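Local coordinates for Mll7089 protein (Mesorhizobium loti, PDB 2OZ8), which is of unknown function but probably binds magnesium and may act as a hydro-lyase, as a putative member of the mandelate racemase family, at residues V26-L36 / L47-L57; E317-H325 / A371-P379. All blocks are in the same frame, centred on the assembly; numbering follows the deposited sequence.

Contact 1 (V26-L36 / L47-L57); sequences VRADDVNVAAL and LGFIQTLFNPL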
loop_
_atom_site.group_PDB
_atom_site.type_symbol
_atom_site.label_atom_id
_atom_site.label_comp_id
_atom_site.label_asym_id
_atom_site.label_seq_id
_atom_site.Cartn_x
_atom_site.Cartn_y
_atom_site.Cartn_z
ATOM N N VAL A 26 -1.772 -21.442 30.764
ATOM C CA VAL A 26 -2.779 -21.485 31.816
ATOM C C VAL A 26 -3.043 -22.908 32.338
ATOM O O VAL A 26 -2.921 -23.896 31.592
ATOM C CB VAL A 26 -4.084 -20.813 31.231
ATOM C CG1 VAL A 26 -5.348 -21.483 31.667
ATOM C CG2 VAL A 26 -4.102 -19.290 31.477
ATOM N N ARG A 27 -3.403 -23.003 33.614
ATOM C CA ARG A 27 -3.721 -24.277 34.307
ATOM C C ARG A 27 -5.008 -24.041 35.129
ATOM O O ARG A 27 -5.195 -22.953 35.702
ATOM C CB ARG A 27 -2.544 -24.676 35.228
ATOM C CG ARG A 27 -2.581 -26.096 35.843
ATOM C CD ARG A 27 -1.247 -26.570 36.565
ATOM N NE ARG A 27 -1.453 -27.820 37.326
ATOM C CZ ARG A 27 -0.590 -28.848 37.425
ATOM N NH1 ARG A 27 0.602 -28.845 36.818
ATOM N NH2 ARG A 27 -0.932 -29.915 38.146
ATOM N N ALA A 28 -5.900 -25.025 35.155
ATOM C CA ALA A 28 -7.115 -24.960 35.978
ATOM C C ALA A 28 -7.578 -26.329 36.389
ATOM O O ALA A 28 -7.711 -27.203 35.537
ATOM C CB ALA A 28 -8.265 -24.236 35.254
ATOM N N ASP A 29 -7.834 -26.505 37.690
ATOM C CA ASP A 29 -8.470 -27.723 38.206
ATOM C C ASP A 29 -9.884 -27.524 38.819
ATOM O O ASP A 29 -10.449 -28.448 39.428
ATOM C CB ASP A 29 -7.537 -28.414 39.174
ATOM C CG ASP A 29 -7.152 -27.545 40.332
ATOM O OD1 ASP A 29 -7.695 -26.447 40.500
ATOM O OD2 ASP A 29 -6.269 -27.960 41.094
ATOM N N ASP A 30 -10.460 -26.330 38.641
ATOM C CA ASP A 30 -11.824 -26.036 39.125
ATOM C C ASP A 30 -12.629 -25.342 38.024
ATOM O O ASP A 30 -12.101 -24.985 37.003
ATOM C CB ASP A 30 -11.786 -25.153 40.377
ATOM C CG ASP A 30 -11.069 -23.811 40.131
ATOM O OD1 ASP A 30 -10.778 -23.492 38.958
ATOM O OD2 ASP A 30 -10.762 -23.077 41.091
ATOM N N VAL A 31 -13.922 -25.186 38.259
ATOM C CA VAL A 31 -14.846 -24.591 37.332
ATOM C C VAL A 31 -15.613 -23.540 38.108
ATOM O O VAL A 31 -16.100 -23.806 39.200
ATOM C CB VAL A 31 -15.822 -25.609 36.848
ATOM C CG1 VAL A 31 -16.755 -24.992 35.821
ATOM C CG2 VAL A 31 -15.087 -26.812 36.278
ATOM N N ASN A 32 -15.723 -22.352 37.542
ATOM C CA ASN A 32 -16.462 -21.264 38.150
ATOM C C ASN A 32 -17.510 -20.785 37.173
ATOM O O ASN A 32 -17.156 -20.275 36.128
ATOM C CB ASN A 32 -15.495 -20.160 38.498
ATOM C CG ASN A 32 -14.859 -20.369 39.867
ATOM O OD1 ASN A 32 -15.437 -20.003 40.883
ATOM N ND2 ASN A 32 -13.668 -20.924 39.892
ATOM N N VAL A 33 -18.796 -21.011 37.469
ATOM C CA VAL A 33 -19.862 -20.815 36.481
ATOM C C VAL A 33 -21.198 -20.546 37.167
ATOM O O VAL A 33 -21.503 -21.140 38.209
ATOM C CB VAL A 33 -19.951 -22.002 35.463
ATOM C CG1 VAL A 33 -20.391 -23.322 36.123
ATOM C CG2 VAL A 33 -20.840 -21.688 34.314
ATOM N N ALA A 34 -21.967 -19.606 36.603
ATOM C CA ALA A 34 -23.292 -19.307 37.082
ATOM C C ALA A 34 -24.316 -19.386 35.936
ATOM O O ALA A 34 -24.064 -18.906 34.816
ATOM C CB ALA A 34 -23.328 -17.947 37.758
ATOM N N ALA A 35 -25.464 -19.995 36.233
ATOM C CA ALA A 35 -26.544 -20.077 35.275
ATOM C C ALA A 35 -27.315 -18.790 35.370
ATOM O O ALA A 35 -27.555 -18.284 36.444
ATOM C CB ALA A 35 -27.430 -21.278 35.559
ATOM N N LEU A 36 -27.639 -18.238 34.213
ATOM C CA LEU A 36 -28.386 -17.026 34.090
ATOM C C LEU A 36 -29.681 -17.467 33.445
ATOM O O LEU A 36 -29.678 -18.076 32.371
ATOM C CB LEU A 36 -27.642 -16.034 33.193
ATOM C CG LEU A 36 -28.482 -14.839 32.712
ATOM C CD1 LEU A 36 -28.866 -13.943 33.881
ATOM C CD2 LEU A 36 -27.761 -14.051 31.603
ATOM N N LEU A 47 -31.850 -19.854 29.145
ATOM C CA LEU A 47 -30.712 -20.155 29.957
ATOM C C LEU A 47 -29.362 -19.833 29.238
ATOM O O LEU A 47 -29.168 -20.154 28.060
ATOM C CB LEU A 47 -30.829 -21.628 30.373
ATOM C CG LEU A 47 -29.625 -22.355 30.968
ATOM C CD1 LEU A 47 -29.403 -21.929 32.431
ATOM C CD2 LEU A 47 -29.779 -23.902 30.786
ATOM N N GLY A 48 -28.438 -19.208 29.957
ATOM C CA GLY A 48 -27.043 -19.194 29.538
ATOM C C GLY A 48 -26.095 -19.172 30.723
ATOM O O GLY A 48 -26.540 -19.053 31.856
ATOM N N PHE A 49 -24.792 -19.230 30.439
ATOM C CA PHE A 49 -23.715 -19.480 31.399
ATOM C C PHE A 49 -22.652 -18.433 31.503
ATOM O O PHE A 49 -22.043 -18.041 30.503
ATOM C CB PHE A 49 -23.073 -20.831 31.091
ATOM C CG PHE A 49 -24.050 -21.971 31.240
ATOM C CD1 PHE A 49 -24.398 -22.436 32.493
ATOM C CD2 PHE A 49 -24.672 -22.513 30.141
ATOM C CE1 PHE A 49 -25.324 -23.458 32.618
ATOM C CE2 PHE A 49 -25.602 -23.551 30.274
ATOM C CZ PHE A 49 -25.921 -24.015 31.467
ATOM N N ILE A 50 -22.397 -18.011 32.742
ATOM C CA ILE A 50 -21.440 -16.961 33.013
ATOM C C ILE A 50 -20.248 -17.693 33.557
ATOM O O ILE A 50 -20.260 -18.136 34.674
ATOM C CB ILE A 50 -22.012 -15.948 34.049
ATOM C CG1 ILE A 50 -23.299 -15.319 33.537
ATOM C CG2 ILE A 50 -21.001 -14.919 34.425
ATOM C CD1 ILE A 50 -24.200 -14.793 34.649
ATOM N N GLN A 51 -19.220 -17.870 32.744
ATOM C CA GLN A 51 -18.079 -18.617 33.183
ATOM C C GLN A 51 -16.885 -17.696 33.411
ATOM O O GLN A 51 -16.644 -16.802 32.637
ATOM C CB GLN A 51 -17.772 -19.722 32.193
ATOM C CG GLN A 51 -16.682 -20.670 32.722
ATOM C CD GLN A 51 -16.311 -21.748 31.766
ATOM O OE1 GLN A 51 -16.649 -21.684 30.577
ATOM N NE2 GLN A 51 -15.576 -22.763 32.277
ATOM N N THR A 52 -16.187 -17.857 34.528
ATOM C CA THR A 52 -14.896 -17.186 34.666
ATOM C C THR A 52 -13.787 -18.205 34.598
ATOM O O THR A 52 -13.909 -19.325 35.089
ATOM C CB THR A 52 -14.729 -16.278 35.902
ATOM O OG1 THR A 52 -14.916 -17.022 37.110
ATOM C CG2 THR A 52 -15.667 -15.054 35.855
ATOM N N LEU A 53 -12.714 -17.802 33.930
ATOM C CA LEU A 53 -11.654 -18.731 33.569
ATOM C C LEU A 53 -10.439 -18.677 34.483
ATOM O O LEU A 53 -9.820 -19.700 34.711
ATOM C CB LEU A 53 -11.272 -18.574 32.089
ATOM C CG LEU A 53 -12.377 -18.867 31.047
ATOM C CD1 LEU A 53 -11.871 -18.525 29.634
ATOM C CD2 LEU A 53 -12.914 -20.333 31.104
ATOM N N PHE A 54 -10.127 -17.517 35.049
ATOM C CA PHE A 54 -8.910 -17.404 35.837
ATOM C C PHE A 54 -9.216 -17.145 37.299
ATOM O O PHE A 54 -8.499 -17.628 38.175
ATOM C CB PHE A 54 -7.975 -16.304 35.285
ATOM C CG PHE A 54 -7.979 -16.193 33.771
ATOM C CD1 PHE A 54 -7.467 -17.225 32.972
ATOM C CD2 PHE A 54 -8.513 -15.051 33.141
ATOM C CE1 PHE A 54 -7.483 -17.127 31.567
ATOM C CE2 PHE A 54 -8.533 -14.938 31.737
ATOM C CZ PHE A 54 -8.008 -15.988 30.951
ATOM N N ASN A 55 -10.264 -16.363 37.553
ATOM C CA ASN A 55 -10.715 -16.036 38.897
ATOM C C ASN A 55 -12.074 -16.698 39.226
ATOM O O ASN A 55 -12.896 -16.915 38.326
ATOM C CB ASN A 55 -10.818 -14.510 39.031
ATOM C CG ASN A 55 -9.508 -13.874 39.537
ATOM O OD1 ASN A 55 -8.418 -14.095 38.983
ATOM N ND2 ASN A 55 -9.617 -13.082 40.629
ATOM N N PRO A 56 -12.340 -16.992 40.518
ATOM C CA PRO A 56 -13.675 -17.524 40.790
ATOM C C PRO A 56 -14.705 -16.401 40.696
ATOM O O PRO A 56 -14.341 -15.224 40.667
ATOM C CB PRO A 56 -13.588 -18.054 42.240
ATOM C CG PRO A 56 -12.231 -17.687 42.734
ATOM C CD PRO A 56 -11.526 -16.834 41.736
ATOM N N LEU A 57 -15.976 -16.782 40.636
ATOM C CA LEU A 57 -17.052 -15.814 40.637
ATOM C C LEU A 57 -17.213 -15.183 42.012
ATOM O O LEU A 57 -16.934 -15.823 43.019
ATOM C CB LEU A 57 -18.356 -16.481 40.192
ATOM C CG LEU A 57 -18.441 -16.760 38.700
ATOM C CD1 LEU A 57 -19.660 -17.581 38.383
ATOM C CD2 LEU A 57 -18.473 -15.444 37.946
HETATM O O HOH W 1 -14.427 -21.729 35.033
#
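Four antiparallel backbone bonds join A34 to I50 and L36 to G48, with I50 N 2.8 Å from A34 O. A35 and F49 sit between these two pairs, and V33 and Q51 one step beyond A34 and I50, both as non-hydrogen-bonded pairs. On the face of V33 and A35, V33 CG2 lies 4.0 Å from F49 CB, and A35 CB meets L47 CD1 at 3.8 Å. The other face carries A34, L36 and I50; L57 CD1 packs 3.7 Å from A34 CB. The two strands form a beta hairpin of the antiparallel sheet in the N-terminal domain, whose strand 5-17 pairs with the far edge of 30-36. Where the strands part, N32 meets the departing chain: its side chain lies alongside P56, and N32 OD1 accepts a longish bond from L57 N at 3.3 Å, the donor above the carbonyl plane. The torsion that sets CG of N32 beside its backbone N (chi1 -86°) brings the amide against that proline. A water accepts from N32 N and Q51 NE2 and lies between N32 N and T52 O. Farther out, helices 60-70 and 103-118 cover A34, L36 and I50, while F299 meets the F49 ring.

Contact 2 (E317-H325 / A371-P379); sequences EYSFQNFDH and AAPENPRLP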
loop_
_atom_site.group_PDB
_atom_site.type_symbol
_atom_site.label_atom_id
_atom_site.label_comp_id
_atom_site.label_asym_id
_atom_site.label_seq_id
_atom_site.Cartn_x
_atom_site.Cartn_y
_atom_site.Cartn_z
ATOM N N GLU A 317 -15.603 -27.938 18.632
ATOM C CA GLU A 317 -14.719 -28.455 19.658
ATOM C C GLU A 317 -15.470 -29.125 20.812
ATOM O O GLU A 317 -16.412 -28.537 21.379
ATOM C CB GLU A 317 -13.838 -27.317 20.206
ATOM C CG GLU A 317 -12.744 -27.794 21.162
ATOM C CD GLU A 317 -11.841 -26.723 21.611
ATOM O OE1 GLU A 317 -12.200 -25.553 21.406
ATOM O OE2 GLU A 317 -10.779 -27.020 22.182
ATOM N N TYR A 318 -15.027 -30.321 21.201
ATOM C CA TYR A 318 -15.538 -30.961 22.439
ATOM C C TYR A 318 -14.388 -31.432 23.355
ATOM O O TYR A 318 -13.469 -32.096 22.893
ATOM C CB TYR A 318 -16.521 -32.112 22.139
ATOM C CG TYR A 318 -17.066 -32.701 23.419
ATOM C CD1 TYR A 318 -18.009 -32.010 24.187
ATOM C CD2 TYR A 318 -16.563 -33.908 23.910
ATOM C CE1 TYR A 318 -18.446 -32.511 25.411
ATOM C CE2 TYR A 318 -16.986 -34.433 25.143
ATOM C CZ TYR A 318 -17.930 -33.737 25.863
ATOM O OH TYR A 318 -18.321 -34.262 27.037
ATOM N N SER A 319 -14.464 -31.116 24.644
ATOM C CA SER A 319 -13.307 -31.235 25.538
ATOM C C SER A 319 -13.510 -32.152 26.754
ATOM O O SER A 319 -12.713 -32.162 27.671
ATOM C CB SER A 319 -12.855 -29.860 25.988
ATOM O OG SER A 319 -12.278 -29.138 24.902
ATOM N N PHE A 320 -14.599 -32.919 26.740
ATOM C CA PHE A 320 -14.854 -33.897 27.783
ATOM C C PHE A 320 -14.889 -33.295 29.183
ATOM O O PHE A 320 -14.539 -33.970 30.128
ATOM C CB PHE A 320 -13.843 -35.073 27.691
ATOM C CG PHE A 320 -13.853 -35.736 26.359
ATOM C CD1 PHE A 320 -14.694 -36.795 26.119
ATOM C CD2 PHE A 320 -13.030 -35.266 25.311
ATOM C CE1 PHE A 320 -14.734 -37.392 24.897
ATOM C CE2 PHE A 320 -13.072 -35.870 24.053
ATOM C CZ PHE A 320 -13.937 -36.914 23.848
ATOM N N GLN A 321 -15.337 -32.055 29.326
ATOM C CA GLN A 321 -15.426 -31.450 30.676
ATOM C C GLN A 321 -16.562 -32.086 31.564
ATOM O O GLN A 321 -17.542 -32.638 31.036
ATOM C CB GLN A 321 -15.528 -29.934 30.562
ATOM C CG GLN A 321 -14.226 -29.294 30.058
ATOM C CD GLN A 321 -14.404 -27.877 29.587
ATOM O OE1 GLN A 321 -13.766 -26.963 30.112
ATOM N NE2 GLN A 321 -15.282 -27.676 28.579
ATOM N N ASN A 322 -16.393 -32.084 32.888
ATOM C CA ASN A 322 -17.402 -32.699 33.773
ATOM C C ASN A 322 -18.496 -31.679 34.063
ATOM O O ASN A 322 -18.523 -31.107 35.139
ATOM C CB ASN A 322 -16.804 -33.232 35.074
ATOM C CG ASN A 322 -16.192 -32.125 35.939
ATOM O OD1 ASN A 322 -15.672 -31.137 35.405
ATOM N ND2 ASN A 322 -16.242 -32.285 37.284
ATOM N N PHE A 323 -19.395 -31.484 33.098
ATOM C CA PHE A 323 -20.421 -30.416 33.120
ATOM C C PHE A 323 -21.845 -30.974 33.021
ATOM O O PHE A 323 -22.783 -30.288 33.303
ATOM C CB PHE A 323 -20.230 -29.423 31.930
ATOM C CG PHE A 323 -19.003 -28.536 32.020
ATOM C CD1 PHE A 323 -18.232 -28.470 33.173
ATOM C CD2 PHE A 323 -18.635 -27.738 30.942
ATOM C CE1 PHE A 323 -17.074 -27.618 33.246
ATOM C CE2 PHE A 323 -17.518 -26.901 30.996
ATOM C CZ PHE A 323 -16.744 -26.826 32.161
ATOM N N ASP A 324 -22.008 -32.208 32.597
ATOM C CA ASP A 324 -23.312 -32.681 32.162
ATOM C C ASP A 324 -24.339 -32.740 33.302
ATOM O O ASP A 324 -25.549 -32.616 33.071
ATOM C CB ASP A 324 -23.175 -34.061 31.487
ATOM C CG ASP A 324 -22.467 -34.003 30.123
ATOM O OD1 ASP A 324 -21.876 -32.953 29.720
ATOM O OD2 ASP A 324 -22.507 -35.030 29.430
ATOM N N HIS A 325 -23.861 -32.937 34.526
ATOM C CA HIS A 325 -24.729 -33.067 35.667
ATOM C C HIS A 325 -25.586 -31.801 35.898
ATOM O O HIS A 325 -26.635 -31.839 36.605
ATOM C CB HIS A 325 -23.906 -33.401 36.909
ATOM C CG HIS A 325 -22.980 -32.310 37.313
ATOM N ND1 HIS A 325 -21.839 -31.997 36.601
ATOM C CD2 HIS A 325 -23.030 -31.442 38.355
ATOM C CE1 HIS A 325 -21.228 -30.986 37.186
ATOM N NE2 HIS A 325 -21.929 -30.631 38.253
ATOM N N ALA A 371 -15.199 -33.363 46.442
ATOM C CA ALA A 371 -15.042 -34.243 45.286
ATOM C C ALA A 371 -15.554 -33.554 44.002
ATOM O O ALA A 371 -16.487 -32.773 44.056
ATOM C CB ALA A 371 -15.788 -35.539 45.537
ATOM N N ALA A 372 -14.937 -33.860 42.859
ATOM C CA ALA A 372 -15.408 -33.390 41.539
ATOM C C ALA A 372 -16.723 -34.047 41.254
ATOM O O ALA A 372 -16.894 -35.172 41.631
ATOM C CB ALA A 372 -14.428 -33.782 40.487
ATOM N N PRO A 373 -17.689 -33.343 40.625
ATOM C CA PRO A 373 -18.798 -34.128 40.035
ATOM C C PRO A 373 -18.258 -35.233 39.137
ATOM O O PRO A 373 -17.236 -35.046 38.460
ATOM C CB PRO A 373 -19.552 -33.109 39.204
ATOM C CG PRO A 373 -19.181 -31.809 39.741
ATOM C CD PRO A 373 -17.880 -31.888 40.464
ATOM N N GLU A 374 -18.917 -36.385 39.131
ATOM C CA GLU A 374 -18.451 -37.524 38.314
ATOM C C GLU A 374 -18.554 -37.159 36.817
ATOM O O GLU A 374 -19.371 -36.331 36.441
ATOM C CB GLU A 374 -19.205 -38.836 38.676
ATOM C CG GLU A 374 -18.725 -39.438 40.035
ATOM C CD GLU A 374 -19.537 -40.681 40.571
ATOM O OE1 GLU A 374 -19.259 -41.106 41.737
ATOM O OE2 GLU A 374 -20.410 -41.235 39.840
ATOM N N ASN A 375 -17.698 -37.747 35.993
ATOM C CA ASN A 375 -17.645 -37.443 34.570
ATOM C C ASN A 375 -17.831 -38.680 33.695
ATOM O O ASN A 375 -16.854 -39.323 33.280
ATOM C CB ASN A 375 -16.369 -36.687 34.176
ATOM C CG ASN A 375 -16.456 -36.102 32.744
ATOM O OD1 ASN A 375 -17.473 -36.261 32.052
ATOM N ND2 ASN A 375 -15.384 -35.443 32.297
ATOM N N PRO A 376 -19.090 -38.991 33.385
ATOM C CA PRO A 376 -19.434 -40.123 32.557
ATOM C C PRO A 376 -18.941 -40.024 31.097
ATOM O O PRO A 376 -19.078 -40.990 30.334
ATOM C CB PRO A 376 -20.975 -40.163 32.617
ATOM C CG PRO A 376 -21.427 -38.815 33.121
ATOM C CD PRO A 376 -20.255 -38.207 33.845
ATOM N N ARG A 377 -18.375 -38.880 30.717
ATOM C CA ARG A 377 -17.973 -38.625 29.313
ATOM C C ARG A 377 -16.539 -39.112 29.126
ATOM O O ARG A 377 -16.031 -39.199 28.006
ATOM C CB ARG A 377 -18.106 -37.116 28.936
ATOM C CG ARG A 377 -19.556 -36.560 28.950
ATOM C CD ARG A 377 -20.558 -37.245 27.967
ATOM N NE ARG A 377 -20.267 -37.006 26.556
ATOM C CZ ARG A 377 -20.599 -35.899 25.877
ATOM N NH1 ARG A 377 -20.287 -35.800 24.594
ATOM N NH2 ARG A 377 -21.236 -34.883 26.453
ATOM N N LEU A 378 -15.909 -39.388 30.262
ATOM C CA LEU A 378 -14.603 -40.003 30.350
ATOM C C LEU A 378 -14.658 -41.386 31.073
ATOM O O LEU A 378 -15.643 -41.706 31.758
ATOM C CB LEU A 378 -13.658 -39.039 31.057
ATOM C CG LEU A 378 -12.944 -37.981 30.197
ATOM C CD1 LEU A 378 -11.918 -37.222 31.026
ATOM C CD2 LEU A 378 -12.210 -38.616 29.023
ATOM N N PRO A 379 -13.615 -42.230 30.919
ATOM C CA PRO A 379 -13.755 -43.487 31.679
ATOM C C PRO A 379 -13.661 -43.275 33.209
ATOM O O PRO A 379 -13.010 -42.328 33.673
ATOM C CB PRO A 379 -12.577 -44.361 31.175
ATOM C CG PRO A 379 -11.941 -43.615 30.037
ATOM C CD PRO A 379 -12.342 -42.164 30.167
HETATM O O HOH W 2 -22.348 -31.914 26.822
HETATM O O HOH W 3 -20.163 -34.679 32.154
HETATM O O HOH W 4 -20.321 -34.161 35.159
#
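The guanidinium of R377 lies almost flat on the phenol of Y318, the two planes 16° apart: Y318 OH sits over the centre of the guanidinium, 3.0 Å from R377 CZ, and R377 NH1 covers one face of the tyrosine ring near its rim. F320 N occupies the opposite face of that ring. At the edge of the guanidinium, R377 NH2 donates to the syn lone pair of D324 OD2 at 3.2 Å, a salt bridge lying in the guanidinium plane although the carboxylate is turned 44° from it. Bends at chi2 and chi3 fold the arginine back over the tyrosine. An alanine in place of R377 would probably leave the D324 carboxylate without its cationic mate and strip the cover from one face of the phenol.

F320 receives R377 O at its ring edge. At the other end of the contact, P373 CB stands over one face of the H325 imidazole, 3.5 Å from the centroid, in a CH-pi contact, and F15 and W358 meet the same ring edge-to-face. Two side-chain amides each reach a backbone carbonyl of the other segment: N375 ND2 meets F320 O at 2.8 Å, and N322 ND2 meets P373 O at 3.2 Å in a straighter bond. Each has a second acceptor, D18 for N375 and the backbone of A16 for N322. N375 OD1 accepts from R377 N, an Asx turn at the start of the type I beta turn from N375 to L378. The contact thus fastens the C-terminal tail against the loop leaving strand 313-318, the last parallel strand of the TIM-like barrel found in the enolase superfamily.

Overall arrangement
From the N terminus, strand 5-17 leads into contact 1, which closes a short hairpin within the antiparallel sheet, only ten residues separating its segments. The chain then passes through helices and the barrel strands before contact 2 opens at the end of strand 313-318; 45 residues later the C-terminal tail returns to close it. The two loops neither nest nor cross, but follow in series. In space their centres lie about 15 Å apart and they touch, V31 CG1 packing 3.7 Å from F323 CE1. Strand 5-17 borders both, so the N-terminal sheet, the barrel and the tail are brought together, an example of sequence-distant elements meeting at a domain interface.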